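Local coordinates for protein putative MAR1 (Leishmania donovani, PDB 1X9G) that is of unknown function but belongs to the isochorismatase superfamily and has been put forward as a putative ribonuclease, at residues Phe23-Leu28 against Val111-Glu116; Val43-Arg48 against Phe136-Gly141; Lys61-Glu66 against Thr84-Glu89. All blocks are in the same frame, centred on the assembly; numbering follows the deposited sequence.

Interaction 1: residues Phe23-Leu28 against Val111-Glu116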
loop_
_atom_site.group_PDB
_atom_site.type_symbol
_atom_site.label_atom_id
_atom_site.label_comp_id
_atom_site.label_asym_id
_atom_site.label_seq_id
_atom_site.Cartn_x
_atom_site.Cartn_y
_atom_site.Cartn_z
ATOM N N PHE A 23 -13.870 -23.367 2.546
ATOM C CA PHE A 23 -13.513 -22.712 3.780
ATOM C C PHE A 23 -12.393 -23.502 4.454
ATOM O O PHE A 23 -12.495 -24.703 4.685
ATOM C CB PHE A 23 -14.734 -22.547 4.687
ATOM C CG PHE A 23 -15.890 -21.810 4.024
ATOM C CD1 PHE A 23 -17.161 -22.354 4.013
ATOM C CD2 PHE A 23 -15.695 -20.565 3.413
ATOM C CE1 PHE A 23 -18.246 -21.672 3.395
ATOM C CE2 PHE A 23 -16.764 -19.881 2.798
ATOM C CZ PHE A 23 -18.052 -20.447 2.791
ATOM N N LEU A 24 -11.291 -22.813 4.725
ATOM C CA LEU A 24 -10.099 -23.452 5.245
ATOM C C LEU A 24 -9.771 -22.850 6.584
ATOM O O LEU A 24 -9.383 -21.681 6.656
ATOM C CB LEU A 24 -8.961 -23.254 4.266
ATOM C CG LEU A 24 -7.674 -23.991 4.516
ATOM C CD1 LEU A 24 -7.973 -25.383 5.107
ATOM C CD2 LEU A 24 -6.822 -24.045 3.203
ATOM N N CYS A 25 -9.933 -23.650 7.638
ATOM C CA CYS A 25 -9.824 -23.163 8.996
ATOM C C CYS A 25 -8.464 -23.561 9.557
ATOM O O CYS A 25 -8.233 -24.737 9.901
ATOM C CB CYS A 25 -10.960 -23.711 9.848
ATOM S SG CYS A 25 -10.769 -23.286 11.594
ATOM N N VAL A 26 -7.548 -22.593 9.628
ATOM C CA VAL A 26 -6.146 -22.981 9.785
ATOM C C VAL A 26 -5.540 -22.839 11.185
ATOM O O VAL A 26 -5.472 -21.753 11.702
ATOM C CB VAL A 26 -5.203 -22.582 8.567
ATOM C CG1 VAL A 26 -5.815 -21.589 7.669
ATOM C CG2 VAL A 26 -3.779 -22.221 8.994
ATOM N N ASP A 27 -5.181 -23.990 11.785
ATOM C CA ASP A 27 -4.414 -24.092 13.053
ATOM C C ASP A 27 -4.944 -23.366 14.310
ATOM O O ASP A 27 -4.183 -22.988 15.197
ATOM C CB ASP A 27 -2.936 -23.775 12.813
ATOM C CG ASP A 27 -2.316 -24.644 11.730
ATOM O OD1 ASP A 27 -1.136 -24.356 11.372
ATOM O OD2 ASP A 27 -2.969 -25.610 11.247
ATOM N N LEU A 28 -6.257 -23.220 14.422
ATOM C CA LEU A 28 -6.837 -22.609 15.617
ATOM C C LEU A 28 -6.823 -23.556 16.871
ATOM O O LEU A 28 -7.842 -24.066 17.335
ATOM C CB LEU A 28 -8.223 -22.031 15.273
ATOM C CG LEU A 28 -8.238 -20.830 14.303
ATOM C CD1 LEU A 28 -9.645 -20.455 13.867
ATOM C CD2 LEU A 28 -7.476 -19.573 14.826
ATOM N N VAL A 111 -11.349 -19.569 0.831
ATOM C CA VAL A 111 -11.493 -18.563 1.850
ATOM C C VAL A 111 -10.662 -19.073 3.028
ATOM O O VAL A 111 -10.996 -20.101 3.662
ATOM C CB VAL A 111 -12.971 -18.441 2.265
ATOM C CG1 VAL A 111 -13.164 -17.499 3.462
ATOM C CG2 VAL A 111 -13.866 -18.069 1.084
ATOM N N VAL A 112 -9.574 -18.364 3.331
ATOM C CA VAL A 112 -8.545 -18.851 4.243
ATOM C C VAL A 112 -8.541 -18.009 5.493
ATOM O O VAL A 112 -8.545 -16.801 5.415
ATOM C CB VAL A 112 -7.178 -18.853 3.569
ATOM C CG1 VAL A 112 -6.119 -19.386 4.504
ATOM C CG2 VAL A 112 -7.205 -19.725 2.366
ATOM N N PHE A 113 -8.602 -18.635 6.658
ATOM C CA PHE A 113 -8.695 -17.863 7.877
ATOM C C PHE A 113 -7.997 -18.627 8.981
ATOM O O PHE A 113 -7.808 -19.792 8.823
ATOM C CB PHE A 113 -10.160 -17.553 8.201
ATOM C CG PHE A 113 -11.047 -18.735 8.174
ATOM C CD1 PHE A 113 -11.405 -19.385 9.370
ATOM C CD2 PHE A 113 -11.570 -19.206 6.975
ATOM C CE1 PHE A 113 -12.232 -20.528 9.357
ATOM C CE2 PHE A 113 -12.411 -20.332 6.955
ATOM C CZ PHE A 113 -12.729 -20.995 8.158
ATOM N N GLY A 114 -7.604 -17.958 10.061
ATOM C CA GLY A 114 -6.819 -18.548 11.140
ATOM C C GLY A 114 -5.472 -17.890 11.479
ATOM O O GLY A 114 -5.274 -16.708 11.257
ATOM N N ILE A 115 -4.538 -18.713 11.947
ATOM C CA ILE A 115 -3.335 -18.314 12.577
ATOM C C ILE A 115 -2.210 -19.236 12.048
ATOM O O ILE A 115 -2.493 -20.356 11.740
ATOM C CB ILE A 115 -3.518 -18.408 14.085
ATOM C CG1 ILE A 115 -2.678 -17.324 14.752
ATOM C CG2 ILE A 115 -3.204 -19.858 14.700
ATOM C CD1 ILE A 115 -3.519 -16.197 15.294
ATOM N N GLU A 116 -0.961 -18.766 11.839
ATOM C CA GLU A 116 -0.528 -17.365 11.970
ATOM C C GLU A 116 -0.326 -16.714 10.621
ATOM O O GLU A 116 0.233 -17.337 9.708
ATOM C CB GLU A 116 0.786 -17.296 12.740
ATOM C CG GLU A 116 0.779 -18.000 14.082
ATOM C CD GLU A 116 1.709 -17.360 15.114
ATOM O OE1 GLU A 116 2.290 -18.140 15.900
ATOM O OE2 GLU A 116 1.871 -16.106 15.156
#
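The Phe113 ring lies across the backbone of Leu24 and Cys25. Cys25 CA sits over its face, 4.0 Å from the centroid of the Phe113 ring in a CH-pi contact, and Leu24 O rests above the same ring, toward its rim. Phe113 reaches there because its CG stands between its own backbone N and carbonyl carbon (chi1 50°), which folds the ring over the neighbouring strand. Cys25 SG comes in obliquely, a sulfur-aromatic contact at 5.0 Å from the Phe113 centroid. At the ring's edge, Phe23 CB is 3.9 Å from Phe113 CE2. Phe23 in turn runs side by side with Val111, whose CB meets the edge of the Phe23 ring, Phe23 CD2 to Val111 CB 3.6 Å. Underneath, these are neighbouring parallel strands in the middle of the alpha/beta sheet of the isochorismatase fold, laced by Leu24 N to Val111 O (2.9 Å), Phe113 N to Leu24 O, Val26 N to Phe113 O and Ile115 N to Val26 O. Just past the end of strand 21-26, Leu28 CD2 packs crosswise on Ile115 CB. Asp27, bonded also to Thr65, is salt-bridged to Lys90 and touches Cys120, a grouping that resembles the Asp-Lys-Cys triad of cysteine hydrolases in this superfamily.

Interaction 2: residues Val43-Arg48 against Phe136-Gly141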
loop_
_atom_site.group_PDB
_atom_site.type_symbol
_atom_site.label_atom_id
_atom_site.label_comp_id
_atom_site.label_asym_id
_atom_site.label_seq_id
_atom_site.Cartn_x
_atom_site.Cartn_y
_atom_site.Cartn_z
ATOM N N VAL A 43 -11.859 -17.170 16.112
ATOM C CA VAL A 43 -12.834 -18.205 16.477
ATOM C C VAL A 43 -14.211 -17.792 15.960
ATOM O O VAL A 43 -14.940 -18.595 15.397
ATOM C CB VAL A 43 -12.809 -18.463 18.034
ATOM C CG1 VAL A 43 -13.913 -19.356 18.502
ATOM C CG2 VAL A 43 -11.452 -19.071 18.464
ATOM N N PHE A 44 -14.536 -16.517 16.139
ATOM C CA PHE A 44 -15.822 -15.974 15.737
ATOM C C PHE A 44 -16.067 -16.143 14.247
ATOM O O PHE A 44 -17.198 -16.450 13.827
ATOM C CB PHE A 44 -15.916 -14.489 16.118
ATOM C CG PHE A 44 -17.136 -13.812 15.579
ATOM C CD1 PHE A 44 -18.368 -13.915 16.254
ATOM C CD2 PHE A 44 -17.087 -13.116 14.374
ATOM C CE1 PHE A 44 -19.549 -13.293 15.730
ATOM C CE2 PHE A 44 -18.253 -12.502 13.843
ATOM C CZ PHE A 44 -19.473 -12.585 14.537
ATOM N N VAL A 45 -15.008 -15.922 13.468
ATOM C CA VAL A 45 -15.038 -15.944 12.013
ATOM C C VAL A 45 -15.120 -17.395 11.580
ATOM O O VAL A 45 -15.825 -17.721 10.627
ATOM C CB VAL A 45 -13.775 -15.210 11.383
ATOM C CG1 VAL A 45 -13.598 -15.519 9.915
ATOM C CG2 VAL A 45 -13.867 -13.720 11.572
ATOM N N ALA A 46 -14.391 -18.255 12.273
ATOM C CA ALA A 46 -14.468 -19.716 12.078
ATOM C C ALA A 46 -15.880 -20.228 12.260
ATOM O O ALA A 46 -16.389 -20.935 11.387
ATOM C CB ALA A 46 -13.524 -20.453 13.025
ATOM N N ASN A 47 -16.526 -19.827 13.355
ATOM C CA ASN A 47 -17.973 -20.109 13.538
ATOM C C ASN A 47 -18.820 -19.495 12.434
ATOM O O ASN A 47 -19.572 -20.235 11.813
ATOM C CB ASN A 47 -18.516 -19.683 14.912
ATOM C CG ASN A 47 -17.937 -20.509 16.065
ATOM O OD1 ASN A 47 -17.786 -21.739 15.974
ATOM N ND2 ASN A 47 -17.618 -19.824 17.168
ATOM N N ARG A 48 -18.665 -18.183 12.157
ATOM C CA ARG A 48 -19.418 -17.499 11.068
ATOM C C ARG A 48 -19.421 -18.217 9.720
ATOM O O ARG A 48 -20.486 -18.420 9.136
ATOM C CB ARG A 48 -18.991 -16.034 10.866
ATOM C CG ARG A 48 -19.691 -15.335 9.672
ATOM C CD ARG A 48 -19.384 -13.789 9.586
ATOM N NE ARG A 48 -20.281 -13.006 10.451
ATOM C CZ ARG A 48 -20.100 -11.732 10.800
ATOM N NH1 ARG A 48 -19.051 -11.033 10.343
ATOM N NH2 ARG A 48 -20.982 -11.132 11.600
ATOM N N PHE A 136 -9.282 -15.720 -0.916
ATOM C CA PHE A 136 -10.012 -14.648 -0.245
ATOM C C PHE A 136 -9.842 -14.791 1.223
ATOM O O PHE A 136 -9.991 -15.892 1.760
ATOM C CB PHE A 136 -11.503 -14.700 -0.577
ATOM C CG PHE A 136 -11.779 -14.692 -2.039
ATOM C CD1 PHE A 136 -11.759 -15.886 -2.764
ATOM C CD2 PHE A 136 -12.036 -13.485 -2.707
ATOM C CE1 PHE A 136 -12.012 -15.870 -4.149
ATOM C CE2 PHE A 136 -12.263 -13.444 -4.071
ATOM C CZ PHE A 136 -12.271 -14.645 -4.794
ATOM N N LEU A 137 -9.516 -13.688 1.890
ATOM C CA LEU A 137 -9.042 -13.775 3.255
ATOM C C LEU A 137 -9.784 -12.758 4.090
ATOM O O LEU A 137 -9.735 -11.598 3.804
ATOM C CB LEU A 137 -7.503 -13.518 3.293
ATOM C CG LEU A 137 -6.615 -14.532 2.549
ATOM C CD1 LEU A 137 -5.667 -13.862 1.661
ATOM C CD2 LEU A 137 -5.871 -15.430 3.552
ATOM N N PRO A 138 -10.516 -13.203 5.121
ATOM C CA PRO A 138 -11.093 -12.196 6.000
ATOM C C PRO A 138 -10.064 -11.784 7.031
ATOM O O PRO A 138 -9.747 -12.607 7.907
ATOM C CB PRO A 138 -12.224 -12.960 6.688
ATOM C CG PRO A 138 -11.675 -14.388 6.789
ATOM C CD PRO A 138 -10.885 -14.584 5.521
ATOM N N LYS A 139 -9.559 -10.550 6.936
ATOM C CA LYS A 139 -8.547 -10.020 7.872
ATOM C C LYS A 139 -9.001 -10.077 9.316
ATOM O O LYS A 139 -8.204 -10.152 10.259
ATOM C CB LYS A 139 -8.208 -8.573 7.535
ATOM C CG LYS A 139 -6.995 -8.071 8.312
ATOM C CD LYS A 139 -6.603 -6.673 7.840
ATOM C CE LYS A 139 -6.082 -5.843 8.967
ATOM N NZ LYS A 139 -5.020 -4.957 8.384
ATOM N N ASP A 140 -10.293 -9.884 9.432
ATOM C CA ASP A 140 -11.173 -10.317 10.460
ATOM C C ASP A 140 -10.800 -11.547 11.302
ATOM O O ASP A 140 -10.886 -11.536 12.538
ATOM C CB ASP A 140 -12.468 -10.645 9.684
ATOM C CG ASP A 140 -13.578 -9.999 10.278
ATOM O OD1 ASP A 140 -13.234 -9.160 11.117
ATOM O OD2 ASP A 140 -14.744 -10.276 9.995
ATOM N N GLY A 141 -10.456 -12.625 10.607
ATOM C CA GLY A 141 -10.214 -13.919 11.204
ATOM C C GLY A 141 -8.781 -14.345 10.945
ATOM O O GLY A 141 -8.504 -15.532 10.737
#
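Val45 reaches from its helix onto Pro138, Asp140 and Gly141, and almost everything tight in this contact passes through its two methyl groups. CG1, anti to the backbone N (chi1 165°), meets the proline ring obliquely, Val45 CG1 to Pro138 CG 3.8 Å. The second methyl drops onto the turn that interrupts strand 134-143: Val45 CG2 is 3.7 Å from Gly141 CA and 3.9 Å from Asp140 CB. Gly141, with no side chain, lets the two backbones come close, 5.3 Å between Val45 CA and Gly141 CA. The turn itself is closed by Gly141 N bonding to Pro138 O.

One helical turn on, the fit is looser. Arg48 also leans toward Asp140, but Arg48 NH1 stays 4.4 Å from Asp140 OD2, beyond salt-bridge range, and the approach to the guanidinium is oblique. Ser169 spans the gap, its OG bonded to both Arg48 NH1 and Asp140 OD2. Partly exposed Phe44 backs the arginine: its CE2 lies 3.6 Å above the plane of the Arg48 guanidinium, over the centre, which should limit how far that group can tip.

Helix 39-55 thus lies on the face of the sheet bearing Pro138, beside helix 169-176, which supplies Ser169 and packs Ile172 on Pro138, while Phe113 of strand 109-115 touches both Ala46 and Pro138.

Interaction 3: residues Lys61-Glu66 against Thr84-Glu89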
loop_
_atom_site.group_PDB
_atom_site.type_symbol
_atom_site.label_atom_id
_atom_site.label_comp_id
_atom_site.label_asym_id
_atom_site.label_seq_id
_atom_site.Cartn_x
_atom_site.Cartn_y
_atom_site.Cartn_z
ATOM N N LYS A 61 -17.136 -26.744 0.692
ATOM C CA LYS A 61 -16.535 -27.647 1.670
ATOM C C LYS A 61 -15.963 -26.852 2.855
ATOM O O LYS A 61 -15.677 -25.645 2.735
ATOM C CB LYS A 61 -15.398 -28.451 1.025
ATOM C CG LYS A 61 -15.780 -29.021 -0.354
ATOM C CD LYS A 61 -14.356 -29.627 -0.986
ATOM C CE LYS A 61 -15.034 -30.253 -2.457
ATOM N NZ LYS A 61 -13.828 -30.879 -3.169
ATOM N N TYR A 62 -15.768 -27.530 3.984
ATOM C CA TYR A 62 -15.172 -26.891 5.156
ATOM C C TYR A 62 -14.026 -27.754 5.688
ATOM O O TYR A 62 -14.181 -28.963 5.885
ATOM C CB TYR A 62 -16.246 -26.671 6.208
ATOM C CG TYR A 62 -15.889 -25.697 7.290
ATOM C CD1 TYR A 62 -16.434 -24.403 7.294
ATOM C CD2 TYR A 62 -15.004 -26.059 8.334
ATOM C CE1 TYR A 62 -16.116 -23.496 8.287
ATOM C CE2 TYR A 62 -14.683 -25.159 9.344
ATOM C CZ TYR A 62 -15.246 -23.883 9.309
ATOM O OH TYR A 62 -14.950 -22.996 10.303
ATOM N N ILE A 63 -12.871 -27.141 5.921
ATOM C CA ILE A 63 -11.637 -27.885 6.154
ATOM C C ILE A 63 -10.886 -27.322 7.383
ATOM O O ILE A 63 -10.704 -26.118 7.517
ATOM C CB ILE A 63 -10.758 -27.921 4.853
ATOM C CG1 ILE A 63 -11.563 -28.474 3.668
ATOM C CG2 ILE A 63 -9.424 -28.684 5.044
ATOM C CD1 ILE A 63 -10.832 -28.374 2.330
ATOM N N VAL A 64 -10.481 -28.196 8.289
ATOM C CA VAL A 64 -9.806 -27.813 9.512
ATOM C C VAL A 64 -8.485 -28.529 9.412
ATOM O O VAL A 64 -8.452 -29.737 9.196
ATOM C CB VAL A 64 -10.563 -28.357 10.753
ATOM C CG1 VAL A 64 -9.835 -28.063 12.043
ATOM C CG2 VAL A 64 -12.015 -27.822 10.793
ATOM N N THR A 65 -7.388 -27.788 9.524
ATOM C CA THR A 65 -6.084 -28.429 9.718
ATOM C C THR A 65 -5.678 -28.205 11.172
ATOM O O THR A 65 -5.912 -27.114 11.731
ATOM C CB THR A 65 -4.987 -27.853 8.796
ATOM O OG1 THR A 65 -4.742 -26.510 9.185
ATOM C CG2 THR A 65 -5.407 -27.847 7.366
ATOM N N GLU A 66 -5.097 -29.239 11.793
ATOM C CA GLU A 66 -4.428 -29.075 13.075
ATOM C C GLU A 66 -2.982 -29.414 12.825
ATOM O O GLU A 66 -2.671 -30.446 12.225
ATOM C CB GLU A 66 -4.941 -30.012 14.167
ATOM C CG GLU A 66 -6.381 -30.480 14.098
ATOM C CD GLU A 66 -6.840 -31.081 15.413
ATOM O OE1 GLU A 66 -6.397 -32.203 15.761
ATOM O OE2 GLU A 66 -7.632 -30.419 16.112
ATOM N N THR A 84 -20.029 -32.051 8.219
ATOM C CA THR A 84 -19.355 -32.319 6.960
ATOM C C THR A 84 -17.837 -32.020 6.945
ATOM O O THR A 84 -17.174 -32.324 5.953
ATOM C CB THR A 84 -20.054 -31.579 5.795
ATOM O OG1 THR A 84 -20.456 -30.280 6.235
ATOM C CG2 THR A 84 -21.302 -32.351 5.332
ATOM N N ALA A 85 -17.293 -31.456 8.029
ATOM C CA ALA A 85 -15.883 -30.969 8.062
ATOM C C ALA A 85 -14.779 -31.993 7.707
ATOM O O ALA A 85 -14.822 -33.132 8.166
ATOM C CB ALA A 85 -15.567 -30.313 9.426
ATOM N N HIS A 86 -13.784 -31.595 6.909
ATOM C CA HIS A 86 -12.670 -32.501 6.618
ATOM C C HIS A 86 -11.499 -32.133 7.465
ATOM O O HIS A 86 -10.661 -31.289 7.104
ATOM C CB HIS A 86 -12.289 -32.513 5.160
ATOM C CG HIS A 86 -13.451 -32.736 4.257
ATOM N ND1 HIS A 86 -13.719 -33.957 3.683
ATOM C CD2 HIS A 86 -14.439 -31.900 3.854
ATOM C CE1 HIS A 86 -14.825 -33.864 2.963
ATOM N NE2 HIS A 86 -15.280 -32.624 3.046
ATOM N N LEU A 87 -11.445 -32.771 8.615
ATOM C CA LEU A 87 -10.457 -32.447 9.594
ATOM C C LEU A 87 -9.160 -33.216 9.329
ATOM O O LEU A 87 -9.185 -34.411 9.146
ATOM C CB LEU A 87 -11.081 -32.650 10.961
ATOM C CG LEU A 87 -10.365 -32.946 12.250
ATOM C CD1 LEU A 87 -8.977 -32.328 12.338
ATOM C CD2 LEU A 87 -11.316 -32.297 13.224
ATOM N N ILE A 88 -8.039 -32.489 9.233
ATOM C CA ILE A 88 -6.762 -33.080 8.836
ATOM C C ILE A 88 -5.602 -32.517 9.677
ATOM O O ILE A 88 -5.740 -31.494 10.336
ATOM C CB ILE A 88 -6.510 -33.100 7.231
ATOM C CG1 ILE A 88 -5.259 -32.353 6.808
ATOM C CG2 ILE A 88 -7.729 -32.687 6.387
ATOM C CD1 ILE A 88 -5.532 -30.931 6.490
ATOM N N GLU A 89 -4.478 -33.220 9.681
ATOM C CA GLU A 89 -3.380 -32.956 10.629
ATOM C C GLU A 89 -2.074 -32.923 9.858
ATOM O O GLU A 89 -1.906 -33.635 8.864
ATOM C CB GLU A 89 -3.310 -34.051 11.717
ATOM C CG GLU A 89 -4.524 -34.113 12.696
ATOM C CD GLU A 89 -4.496 -35.352 13.668
ATOM O OE1 GLU A 89 -3.421 -35.670 14.237
ATOM O OE2 GLU A 89 -5.558 -36.009 13.857
#
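The backbones of Val64, Glu66 and Ile88 make the shortest bonds of this pairing: Ile88 N donates to Val64 O at 2.8 Å, and Glu66 N to Ile88 O at the same 2.8 Å, both with N-H...O angles of 158°. His86 N to Tyr62 O, 2.9 Å, starts the ladder, and Val64 N to His86 O, 3.3 Å, is its weak rung. This is parallel beta pairing at one side of the isochorismatase-type alpha/beta sheet, where strand 86-90 is the outermost strand within the chain and strand 60-67 is its neighbour in the sheet. CA-H...O contacts fill in between the rungs, such as Leu87 CA to Val64 O.

The polar side-chain ends on the inner strand look elsewhere. Thr65 OG1 bonds to Asp27 OD2, Tyr62 OH to the carbonyl of Ala46 on helix 39-55, and Glu66 OE2 to the backbone N of Ile75. Thr65 OG1 stands between its own backbone N and carbonyl carbon (chi1 67°), which turns CG2 the other way, toward Ile88. The two side chains run side by side, but the 3.2 Å between Thr65 CG2 and Ile88 CD1 is too short to be trusted, and the Ile88 torsions are unusual. Helix 98-102 covers Ile63 and Ile88 on this face. Beside Ile63, toward the start of the pairing, the imidazole of His86 presents its edge to Tyr62 O.

On the other face, Val64 CB and Leu87 CB are 4.3 Å apart, and Leu87 bends so that its CD1 touches Glu66 CG at 3.6 Å, the two side chains meeting at a slant. At the far end Glu66 and Glu89 run alongside each other, with Glu66 OE1 4.3 Å from Glu89 OE2 and the carboxylate planes 64° apart.

How the interactions relate
Starting from the N terminus, strand 21-26 opens the loop of interaction 1, and helix 39-55 then opens that of interaction 2. Strand 60-67 follows, completing a beta-alpha-beta unit, and its pairing with strand 86-90 closes interaction 3 wholly within both longer loops. Interaction 1 closes next, at strand 109-115, and interaction 2 last, at strand 134-143, so those two cross along the chain. In space, five neighbouring strands and the helix are tied together: probable backbone hydrogen bonds from Cys25 N to Ile63 O and from Gly114 N to Gly141 O join interaction 1 to 3 and to 2, and a tyrosine hydroxyl ties helix 39-55 to strand 60-67.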